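Local atomic coordinates of proline iminopeptidase-related protein (Thermus thermophilus, PDB entry 2YYS), a protein that is of unknown function but belongs to the peptidase S33 family of alpha/beta hydrolases and may act as a peptidase. Residues Gly62-Phe76 with Ile190-Asn203. Sequence-based numbering, arbitrary orientation.
Sequences GSGRSLELPQDPRLF and ILGSDAPGLAFLRN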
loop_
_atom_site.group_PDB
_atom_site.type_symbol
_atom_site.label_atom_id
_atom_site.label_comp_id
_atom_site.label_asym_id
_atom_site.label_seq_id
_atom_site.Cartn_x
_atom_site.Cartn_y
_atom_site.Cartn_z
ATOM N N GLY A 62 -1.389 -2.084 -15.372
ATOM C CA GLY A 62 -1.578 -3.493 -15.651
ATOM C C GLY A 62 -2.289 -4.293 -14.580
ATOM O O GLY A 62 -2.540 -5.480 -14.764
ATOM N N SER A 63 -2.641 -3.648 -13.477
ATOM C CA SER A 63 -3.119 -4.347 -12.294
ATOM C C SER A 63 -4.613 -4.164 -12.086
ATOM O O SER A 63 -5.166 -3.096 -12.375
ATOM C CB SER A 63 -2.377 -3.852 -11.045
ATOM O OG SER A 63 -0.983 -3.741 -11.282
ATOM N N GLY A 64 -5.253 -5.198 -11.544
ATOM C CA GLY A 64 -6.653 -5.120 -11.170
ATOM C C GLY A 64 -7.495 -4.727 -12.366
ATOM O O GLY A 64 -7.445 -5.391 -13.394
ATOM N N ARG A 65 -8.215 -3.618 -12.234
ATOM C CA ARG A 65 -9.175 -3.168 -13.233
ATOM C C ARG A 65 -8.551 -2.330 -14.330
ATOM O O ARG A 65 -9.237 -1.952 -15.276
ATOM C CB ARG A 65 -10.292 -2.376 -12.562
ATOM C CG ARG A 65 -11.069 -3.189 -11.560
ATOM C CD ARG A 65 -11.869 -2.356 -10.579
ATOM N NE ARG A 65 -11.001 -1.719 -9.602
ATOM C CZ ARG A 65 -11.412 -1.055 -8.537
ATOM N NH1 ARG A 65 -12.706 -0.922 -8.281
ATOM N NH2 ARG A 65 -10.520 -0.495 -7.730
ATOM N N SER A 66 -7.261 -2.034 -14.206
ATOM C CA SER A 66 -6.535 -1.296 -15.228
ATOM C C SER A 66 -6.239 -2.139 -16.455
ATOM O O SER A 66 -6.199 -3.367 -16.403
ATOM C CB SER A 66 -5.218 -0.732 -14.675
ATOM O OG SER A 66 -5.487 0.232 -13.675
ATOM N N LEU A 67 -5.990 -1.442 -17.551
ATOM C CA LEU A 67 -5.852 -2.059 -18.851
ATOM C C LEU A 67 -4.588 -2.932 -18.930
ATOM O O LEU A 67 -3.479 -2.537 -18.520
ATOM C CB LEU A 67 -5.870 -0.974 -19.938
ATOM C CG LEU A 67 -5.942 -1.410 -21.409
ATOM C CD1 LEU A 67 -7.145 -2.307 -21.676
ATOM C CD2 LEU A 67 -6.003 -0.187 -22.325
ATOM N N GLU A 68 -4.789 -4.131 -19.458
ATOM C CA GLU A 68 -3.750 -5.141 -19.556
ATOM C C GLU A 68 -2.588 -4.580 -20.370
ATOM O O GLU A 68 -2.790 -3.976 -21.418
ATOM C CB GLU A 68 -4.327 -6.403 -20.212
ATOM C CG GLU A 68 -3.487 -7.665 -20.026
ATOM C CD GLU A 68 -4.206 -8.947 -20.467
ATOM O OE1 GLU A 68 -5.457 -9.042 -20.366
ATOM O OE2 GLU A 68 -3.512 -9.881 -20.915
ATOM N N LEU A 69 -1.374 -4.746 -19.863
ATOM C CA LEU A 69 -0.197 -4.234 -20.546
ATOM C C LEU A 69 0.402 -5.322 -21.423
ATOM O O LEU A 69 0.178 -6.515 -21.164
ATOM C CB LEU A 69 0.847 -3.741 -19.539
ATOM C CG LEU A 69 0.448 -2.490 -18.754
ATOM C CD1 LEU A 69 1.554 -2.104 -17.801
ATOM C CD2 LEU A 69 0.133 -1.335 -19.678
ATOM N N PRO A 70 1.170 -4.913 -22.438
ATOM C CA PRO A 70 1.901 -5.865 -23.285
ATOM C C PRO A 70 2.802 -6.766 -22.454
ATOM O O PRO A 70 3.130 -6.425 -21.313
ATOM C CB PRO A 70 2.750 -4.973 -24.203
ATOM C CG PRO A 70 2.111 -3.610 -24.177
ATOM C CD PRO A 70 1.396 -3.513 -22.851
ATOM N N GLN A 71 3.189 -7.903 -23.024
ATOM C CA GLN A 71 4.040 -8.869 -22.329
ATOM C C GLN A 71 5.493 -8.390 -22.335
ATOM O O GLN A 71 6.287 -8.762 -23.209
ATOM C CB GLN A 71 3.907 -10.272 -22.953
ATOM C CG GLN A 71 2.551 -10.966 -22.659
ATOM C CD GLN A 71 2.350 -11.333 -21.179
ATOM O OE1 GLN A 71 3.313 -11.644 -20.463
ATOM N NE2 GLN A 71 1.092 -11.307 -20.727
ATOM N N ASP A 72 5.830 -7.579 -21.328
ATOM C CA ASP A 72 7.128 -6.923 -21.250
ATOM C C ASP A 72 7.435 -6.579 -19.786
ATOM O O ASP A 72 6.973 -5.568 -19.269
ATOM C CB ASP A 72 7.127 -5.683 -22.153
ATOM C CG ASP A 72 8.436 -4.934 -22.139
ATOM O OD1 ASP A 72 9.409 -5.405 -21.513
ATOM O OD2 ASP A 72 8.578 -3.841 -22.720
ATOM N N PRO A 73 8.217 -7.424 -19.119
ATOM C CA PRO A 73 8.538 -7.237 -17.692
ATOM C C PRO A 73 9.227 -5.926 -17.316
ATOM O O PRO A 73 9.234 -5.570 -16.141
ATOM C CB PRO A 73 9.485 -8.405 -17.396
ATOM C CG PRO A 73 10.004 -8.827 -18.744
ATOM C CD PRO A 73 8.849 -8.644 -19.665
ATOM N N ARG A 74 9.811 -5.230 -18.284
ATOM C CA ARG A 74 10.485 -3.957 -18.038
ATOM C C ARG A 74 9.518 -2.818 -17.737
ATOM O O ARG A 74 9.930 -1.758 -17.296
ATOM C CB ARG A 74 11.328 -3.571 -19.259
ATOM C CG ARG A 74 12.431 -4.575 -19.594
ATOM C CD ARG A 74 13.133 -4.279 -20.907
ATOM N NE ARG A 74 12.174 -4.267 -22.014
ATOM C CZ ARG A 74 12.414 -3.794 -23.235
ATOM N NH1 ARG A 74 13.607 -3.290 -23.554
ATOM N NH2 ARG A 74 11.451 -3.832 -24.149
ATOM N N LEU A 75 8.235 -3.034 -17.998
ATOM C CA LEU A 75 7.210 -2.057 -17.669
ATOM C C LEU A 75 6.928 -2.009 -16.173
ATOM O O LEU A 75 6.343 -1.048 -15.697
ATOM C CB LEU A 75 5.915 -2.372 -18.423
ATOM C CG LEU A 75 6.028 -2.316 -19.950
ATOM C CD1 LEU A 75 4.792 -2.949 -20.594
ATOM C CD2 LEU A 75 6.247 -0.884 -20.439
ATOM N N PHE A 76 7.366 -3.034 -15.443
ATOM C CA PHE A 76 6.991 -3.218 -14.051
ATOM C C PHE A 76 8.154 -2.951 -13.111
ATOM O O PHE A 76 8.896 -3.861 -12.741
ATOM C CB PHE A 76 6.424 -4.619 -13.882
ATOM C CG PHE A 76 5.127 -4.802 -14.589
ATOM C CD1 PHE A 76 3.987 -4.148 -14.127
ATOM C CD2 PHE A 76 5.044 -5.569 -15.742
ATOM C CE1 PHE A 76 2.785 -4.275 -14.779
ATOM C CE2 PHE A 76 3.828 -5.718 -16.407
ATOM C CZ PHE A 76 2.696 -5.068 -15.931
ATOM N N ILE A 190 -13.228 -8.727 -9.587
ATOM C CA ILE A 190 -12.107 -8.199 -10.336
ATOM C C ILE A 190 -11.207 -9.366 -10.677
ATOM O O ILE A 190 -10.831 -10.119 -9.799
ATOM C CB ILE A 190 -11.342 -7.152 -9.512
ATOM C CG1 ILE A 190 -12.220 -5.919 -9.286
ATOM C CG2 ILE A 190 -10.052 -6.751 -10.232
ATOM C CD1 ILE A 190 -11.776 -5.054 -8.128
ATOM N N LEU A 191 -10.891 -9.519 -11.961
ATOM C CA LEU A 191 -9.883 -10.472 -12.410
ATOM C C LEU A 191 -8.608 -9.689 -12.711
ATOM O O LEU A 191 -8.478 -9.087 -13.774
ATOM C CB LEU A 191 -10.365 -11.243 -13.648
ATOM C CG LEU A 191 -9.389 -12.274 -14.274
ATOM C CD1 LEU A 191 -9.129 -13.458 -13.314
ATOM C CD2 LEU A 191 -9.885 -12.790 -15.630
ATOM N N GLY A 192 -7.682 -9.679 -11.757
ATOM C CA GLY A 192 -6.411 -9.008 -11.934
ATOM C C GLY A 192 -5.429 -9.842 -12.729
ATOM O O GLY A 192 -5.270 -11.026 -12.473
ATOM N N SER A 193 -4.770 -9.231 -13.702
ATOM C CA SER A 193 -3.685 -9.907 -14.398
ATOM C C SER A 193 -2.593 -10.377 -13.420
ATOM O O SER A 193 -2.291 -9.710 -12.422
ATOM C CB SER A 193 -3.076 -8.983 -15.450
ATOM O OG SER A 193 -1.962 -9.595 -16.070
ATOM N N ASP A 194 -2.026 -11.541 -13.724
ATOM C CA ASP A 194 -0.891 -12.105 -13.010
ATOM C C ASP A 194 0.415 -11.428 -13.418
ATOM O O ASP A 194 1.434 -11.622 -12.758
ATOM C CB ASP A 194 -0.741 -13.600 -13.344
ATOM C CG ASP A 194 -1.774 -14.472 -12.661
ATOM O OD1 ASP A 194 -2.332 -14.081 -11.604
ATOM O OD2 ASP A 194 -2.074 -15.596 -13.119
ATOM N N ALA A 195 0.388 -10.678 -14.517
ATOM C CA ALA A 195 1.611 -10.192 -15.154
ATOM C C ALA A 195 2.441 -9.224 -14.297
ATOM O O ALA A 195 3.665 -9.337 -14.274
ATOM C CB ALA A 195 1.298 -9.566 -16.502
ATOM N N PRO A 196 1.803 -8.268 -13.620
ATOM C CA PRO A 196 2.549 -7.349 -12.760
ATOM C C PRO A 196 3.282 -8.076 -11.638
ATOM O O PRO A 196 4.451 -7.815 -11.452
ATOM C CB PRO A 196 1.469 -6.407 -12.227
ATOM C CG PRO A 196 0.388 -6.489 -13.245
ATOM C CD PRO A 196 0.365 -7.942 -13.637
ATOM N N GLY A 197 2.622 -8.993 -10.940
ATOM C CA GLY A 197 3.262 -9.741 -9.870
ATOM C C GLY A 197 4.417 -10.596 -10.377
ATOM O O GLY A 197 5.494 -10.604 -9.790
ATOM N N LEU A 198 4.189 -11.306 -11.482
ATOM C CA LEU A 198 5.218 -12.150 -12.087
ATOM C C LEU A 198 6.436 -11.341 -12.528
ATOM O O LEU A 198 7.567 -11.765 -12.320
ATOM C CB LEU A 198 4.650 -12.937 -13.272
ATOM C CG LEU A 198 3.670 -14.061 -12.905
ATOM C CD1 LEU A 198 3.039 -14.667 -14.170
ATOM C CD2 LEU A 198 4.352 -15.163 -12.064
ATOM N N ALA A 199 6.202 -10.163 -13.099
ATOM C CA ALA A 199 7.289 -9.313 -13.563
ATOM C C ALA A 199 8.098 -8.750 -12.395
ATOM O O ALA A 199 9.305 -8.710 -12.456
ATOM C CB ALA A 199 6.761 -8.184 -14.431
ATOM N N PHE A 200 7.439 -8.309 -11.334
ATOM C CA PHE A 200 8.175 -7.791 -10.186
ATOM C C PHE A 200 9.023 -8.906 -9.568
ATOM O O PHE A 200 10.176 -8.670 -9.211
ATOM C CB PHE A 200 7.234 -7.136 -9.165
ATOM C CG PHE A 200 7.009 -5.664 -9.409
ATOM C CD1 PHE A 200 7.986 -4.734 -9.066
ATOM C CD2 PHE A 200 5.829 -5.210 -9.985
ATOM C CE1 PHE A 200 7.793 -3.367 -9.291
ATOM C CE2 PHE A 200 5.621 -3.844 -10.217
ATOM C CZ PHE A 200 6.607 -2.922 -9.868
ATOM N N LEU A 201 8.464 -10.118 -9.498
ATOM C CA LEU A 201 9.173 -11.301 -8.992
ATOM C C LEU A 201 10.428 -11.582 -9.815
ATOM O O LEU A 201 11.511 -11.772 -9.270
ATOM C CB LEU A 201 8.253 -12.537 -9.007
ATOM C CG LEU A 201 8.854 -13.912 -8.654
ATOM C CD1 LEU A 201 9.324 -13.967 -7.211
ATOM C CD2 LEU A 201 7.854 -15.050 -8.919
ATOM N N ARG A 202 10.256 -11.589 -11.135
ATOM C CA ARG A 202 11.343 -11.818 -12.080
ATOM C C ARG A 202 12.401 -10.713 -11.995
ATOM O O ARG A 202 13.582 -10.997 -12.084
ATOM C CB ARG A 202 10.753 -11.926 -13.490
ATOM C CG ARG A 202 11.717 -11.926 -14.666
ATOM C CD ARG A 202 10.964 -11.833 -16.017
ATOM N NE ARG A 202 11.729 -12.283 -17.185
ATOM C CZ ARG A 202 12.764 -11.629 -17.731
ATOM N NH1 ARG A 202 13.208 -10.479 -17.217
ATOM N NH2 ARG A 202 13.368 -12.136 -18.806
ATOM N N ASN A 203 11.978 -9.466 -11.785
ATOM C CA ASN A 203 12.906 -8.347 -11.699
ATOM C C ASN A 203 13.622 -8.225 -10.347
ATOM O O ASN A 203 14.382 -7.293 -10.159
ATOM C CB ASN A 203 12.192 -7.032 -12.053
ATOM C CG ASN A 203 11.722 -6.985 -13.520
ATOM O OD1 ASN A 203 12.126 -7.806 -14.345
ATOM N ND2 ASN A 203 10.844 -6.035 -13.833
HETATM O O HOH W 1 -5.122 -6.384 -14.471
HETATM O O HOH W 2 -3.457 -7.570 -11.179
#
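Ile190 lays its CD1 methyl against the aliphatic part of Arg65, 3.6 Å from CD, while the charged end of that arginine turns to Asp59. Gly192 passes alongside Gly64, CA to CA 4.0 Å; Gly64, second in the Ser63-Ser66 type II' turn, has the positive phi that suits glycine. Two waters bridge the backbones here: one donates to Gly62 O and Gly64 O and accepts from Ser193 N, the other links Gly64 N to Ser193 O. Ser193 precedes the turn leading into the helix, its OG making a capping bond with Ala195 N. Pro196, tolerated in the first turn, sets its CA over the centre of the Phe76 ring, 3.7 Å from the centroid. Ala199 is small enough for Phe76 CD2 to approach its CB to 3.4 Å, and Phe200 turns a face to the Phe76 carbonyl. With CG beside its own backbone N (chi1 -65°), Asn203 sends ND2 to Pro73 O (2.9 Å) and Phe76 O (3.1 Å), both near its amide plane, though ND2 stands above the Pro73 carbonyl plane and tilted from that of Phe76. A leucine here would take the amide donor from both carbonyls, Pro73 O keeping Phe76 N, and would probably hold the 3-10 turn less firmly. Helix 195-202 thus packs on the loop joining strand 54-58 to helix 78-91, with Tyr40 of helix 40-46 touching both Ile190 and Arg65.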